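PDB 1QV9: F420-dependent methylenetetrahydromethanopterin dehydrogenase from Methanopyrus kandleri, which catalyses the reversible, coenzyme F420-dependent interconversion of methenyl- and methylene-tetrahydromethanopterin, a step in methanogenesis from carbon dioxide. Local coordinates for residues A[143-147]-A[241-245]; A[216-221]-A[233-237]. One frame throughout, in Å; residues are numbered along the deposited sequence.

Contact 1 (A[143-147]-A[241-245]); sequences DLMKV and MRKAA
V147 pushes one methyl, CG2, into the backbone of the facing helix: it lies 3.5 Å from A245 N, and 3.8 Å from A244 CB. Dispersion carries this part of the contact. The small alanines let segments 143-147 and 241-245 come to 8.3 Å between their axes, their directions 36° apart, and V147 and A245 are the pair whose CA atoms lie nearest, 5.0 Å apart. Selenomethionine M241 extends the apolar patch. With CG anti to its backbone N (chi1 -173°) and further bends at chi2 and chi3, the chain folds down against the 143-147 helix, where SE sits 4.2 Å from V147 CG2 and the terminal CE reaches L144 CD1 at 4.0 Å.

The polar contribution comes from D143 and stays at van der Waals range. Its carboxylate reaches the backbone at R242, OD2 resting 3.3 Å from R242 CA, while OD1 and the backbone O of D143 both touch the methyl of A245. D143 and R242 run side by side in the same direction, yet OD2 and R242 NE remain 5.8 Å apart, so attraction between the charges is probably only a long-range one. The guanidinium instead forms salt bridges with D249 of the second subunit and E250 of the third. K146 meets A245 through CG alone, its chain turning away at chi2.

In the fold, this packing joins helix 134-150 to the long helix 227-257 within the helix bundle that accompanies the alpha/beta domain. Helix 197-223 closes the apolar side, with L207 against V147, A210 and V213 against M241, and I209 against A244; on the far side of helix 134-150, M145 packs on helix 15-19.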
# COMPACT_ATOMS: atom_id res chain seq x y z
N ASP A 143 6.60 15.57 4.37
CA ASP A 143 6.71 14.37 5.15
C ASP A 143 6.98 14.68 6.61
O ASP A 143 6.37 14.04 7.50
CB ASP A 143 7.81 13.47 4.57
CG ASP A 143 7.37 12.75 3.31
OD1 ASP A 143 6.14 12.52 3.11
OD2 ASP A 143 8.25 12.39 2.49
N LEU A 144 7.90 15.61 6.87
CA LEU A 144 8.21 15.98 8.25
C LEU A 144 6.97 16.57 8.95
O LEU A 144 6.71 16.23 10.10
CB LEU A 144 9.40 16.95 8.25
CG LEU A 144 9.75 17.55 9.61
CD1 LEU A 144 10.11 16.46 10.61
CD2 LEU A 144 10.95 18.52 9.42
N MSE A 145 6.22 17.42 8.24
CA MSE A 145 5.00 18.01 8.84
C MSE A 145 4.01 16.90 9.21
O MSE A 145 3.37 16.94 10.29
CB MSE A 145 4.35 18.99 7.85
CG MSE A 145 3.17 19.72 8.47
SE MSE A 145 2.48 21.05 7.20
CE MSE A 145 4.14 22.06 6.99
N LYS A 146 3.85 15.91 8.33
CA LYS A 146 2.93 14.81 8.63
C LYS A 146 3.42 14.07 9.89
O LYS A 146 2.63 13.71 10.77
CB LYS A 146 2.86 13.85 7.42
CG LYS A 146 2.10 12.57 7.64
CD LYS A 146 0.70 12.83 8.14
CE LYS A 146 -0.08 11.53 8.21
NZ LYS A 146 -1.43 11.71 8.76
N VAL A 147 4.72 13.82 9.96
CA VAL A 147 5.25 13.14 11.15
C VAL A 147 4.99 13.95 12.41
O VAL A 147 4.44 13.41 13.39
CB VAL A 147 6.78 12.91 10.98
CG1 VAL A 147 7.41 12.43 12.34
CG2 VAL A 147 7.02 11.88 9.89
N MSE A 241 12.65 9.59 5.85
CA MSE A 241 11.60 10.50 6.31
C MSE A 241 10.26 10.17 5.65
O MSE A 241 9.20 10.28 6.31
CB MSE A 241 11.98 11.95 6.06
CG MSE A 241 11.00 12.95 6.67
SE MSE A 241 10.86 12.87 8.65
CE MSE A 241 12.56 13.77 9.06
N ARG A 242 10.29 9.76 4.39
CA ARG A 242 9.04 9.38 3.70
C ARG A 242 8.42 8.16 4.43
O ARG A 242 7.19 8.09 4.60
CB ARG A 242 9.33 9.07 2.22
CG ARG A 242 8.21 8.38 1.46
CD ARG A 242 8.58 8.41 -0.02
NE ARG A 242 7.58 7.71 -0.84
CZ ARG A 242 7.57 6.40 -1.06
NH1 ARG A 242 6.62 5.84 -1.82
NH2 ARG A 242 8.52 5.61 -0.53
N LYS A 243 9.22 7.20 4.89
CA LYS A 243 8.68 6.06 5.63
C LYS A 243 8.21 6.43 7.04
O LYS A 243 7.28 5.82 7.57
CB LYS A 243 9.69 4.90 5.70
CG LYS A 243 9.83 4.23 4.33
CD LYS A 243 8.45 3.78 3.79
CE LYS A 243 8.52 2.89 2.54
NZ LYS A 243 9.06 3.66 1.41
N ALA A 244 8.88 7.40 7.66
CA ALA A 244 8.44 7.85 8.97
C ALA A 244 7.03 8.47 8.77
O ALA A 244 6.18 8.25 9.62
CB ALA A 244 9.43 8.90 9.58
N ALA A 245 6.81 9.20 7.68
CA ALA A 245 5.44 9.81 7.48
C ALA A 245 4.43 8.69 7.30
O ALA A 245 3.26 8.80 7.74
CB ALA A 245 5.43 10.70 6.25

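Contact 2 (A[216-221]-A[233-237]); sequences VSVEGC and IVASA
V216 CG1 (chi1 178°) and I233 CG2, each anti to its own backbone N, point into the same space and meet at 3.7 Å. The setting is an antiparallel helical hairpin: helices 197-223 and 227-257 follow each other in the chain, and their segments pack at 161° with axes 8.2 Å apart. V216 CG1 is wedged between I233, the hydroxyl of S236 and the methyl of A237.

G220 makes the close approach possible: with no side chain, it lets V234 CG1 rest 3.8 Å from G220 CA. Beside it, C221 SG touches the same CG1 more loosely.

E219 comes in from the flank. Its extended chain crosses I233 at about a right angle and brings OE2 to 3.2 Å from I233 CD1, a close carbon-oxygen approach. The charge has its partners on the third subunit, where R185 forms a salt bridge and N186 a hydrogen bond to OE2, and M204 of that subunit also packs on I233. An alanine in place of I233 would probably open a gap between E219 and V216, with the E219 carboxylate losing the apolar surface it lies against.

S217 OG touches the A237 methyl while bonding to M124 O. On the other helix the S236 hydroxyl turns back onto its own backbone, donating to I233 O at 2.8 Å, with S236 OG tilted 19° from the carbonyl plane of I233.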
# COMPACT_ATOMS: atom_id res chain seq x y z
N VAL A 216 22.13 11.25 9.32
CA VAL A 216 22.44 10.92 7.93
C VAL A 216 22.65 12.18 7.10
O VAL A 216 23.58 12.27 6.29
CB VAL A 216 21.32 10.01 7.27
CG1 VAL A 216 21.66 9.72 5.78
CG2 VAL A 216 21.18 8.72 8.11
N SER A 217 21.76 13.16 7.26
CA SER A 217 21.90 14.42 6.57
C SER A 217 23.23 15.11 6.94
O SER A 217 23.90 15.64 6.07
CB SER A 217 20.73 15.35 6.94
OG SER A 217 19.52 14.81 6.39
N VAL A 218 23.56 15.08 8.22
CA VAL A 218 24.80 15.71 8.70
C VAL A 218 25.99 14.99 8.05
O VAL A 218 26.92 15.65 7.58
CB VAL A 218 24.88 15.67 10.24
CG1 VAL A 218 26.32 16.02 10.72
CG2 VAL A 218 23.90 16.68 10.84
N GLU A 219 25.95 13.66 7.99
CA GLU A 219 27.06 12.94 7.36
C GLU A 219 27.20 13.33 5.89
O GLU A 219 28.30 13.56 5.38
CB GLU A 219 26.87 11.43 7.47
CG GLU A 219 27.96 10.63 6.74
CD GLU A 219 27.65 9.14 6.71
OE1 GLU A 219 27.01 8.66 7.65
OE2 GLU A 219 28.06 8.46 5.76
N GLY A 220 26.08 13.40 5.16
CA GLY A 220 26.18 13.72 3.77
C GLY A 220 26.47 15.18 3.42
O GLY A 220 27.01 15.45 2.35
N CYS A 221 26.11 16.10 4.31
CA CYS A 221 26.33 17.53 4.09
C CYS A 221 27.64 18.09 4.64
O CYS A 221 28.19 19.03 4.07
CB CYS A 221 25.22 18.34 4.76
SG CYS A 221 23.62 18.20 3.88
N ILE A 233 23.89 9.30 0.05
CA ILE A 233 23.65 9.42 1.46
C ILE A 233 22.51 10.43 1.77
O ILE A 233 21.59 10.08 2.54
CB ILE A 233 24.97 9.82 2.22
CG1 ILE A 233 25.94 8.63 2.14
CG2 ILE A 233 24.68 10.19 3.67
CD1 ILE A 233 27.35 8.95 2.67
N VAL A 234 22.56 11.64 1.22
CA VAL A 234 21.49 12.59 1.58
C VAL A 234 20.14 12.10 1.03
O VAL A 234 19.10 12.33 1.68
CB VAL A 234 21.74 14.04 1.13
CG1 VAL A 234 22.98 14.60 1.89
CG2 VAL A 234 21.88 14.14 -0.36
N ALA A 235 20.15 11.40 -0.09
CA ALA A 235 18.87 10.90 -0.66
C ALA A 235 18.30 9.84 0.24
O ALA A 235 17.07 9.73 0.39
CB ALA A 235 19.07 10.32 -2.04
N SER A 236 19.17 9.03 0.86
CA SER A 236 18.68 7.98 1.74
C SER A 236 17.98 8.57 2.98
O SER A 236 17.04 7.97 3.49
CB SER A 236 19.82 7.01 2.13
OG SER A 236 20.64 7.56 3.13
N ALA A 237 18.42 9.74 3.42
CA ALA A 237 17.82 10.42 4.57
C ALA A 237 16.36 10.77 4.21
O ALA A 237 15.45 10.61 5.06
CB ALA A 237 18.60 11.67 4.89

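Overall arrangement
Contacts 1 and 2 share helix 227-257, which packs against helix 134-150 in one and against its sequence neighbour 197-223 in the other; their centres are 16 Å apart. Both are largely buried. The centre of contact 1 lies about 14 Å, and that of contact 2 about 21 Å, from the centre of the chain. In sequence, contact 2 is nested within the loop that contact 1 closes. Their chemistry differs: contact 1 lays the D143 carboxylate on backbone and methyl groups beside its apolar patch, whereas valine, isoleucine and glycine packing dominates contact 2. Toward the hexamer, R242 bridges to the second and third subunits, E219 to the third.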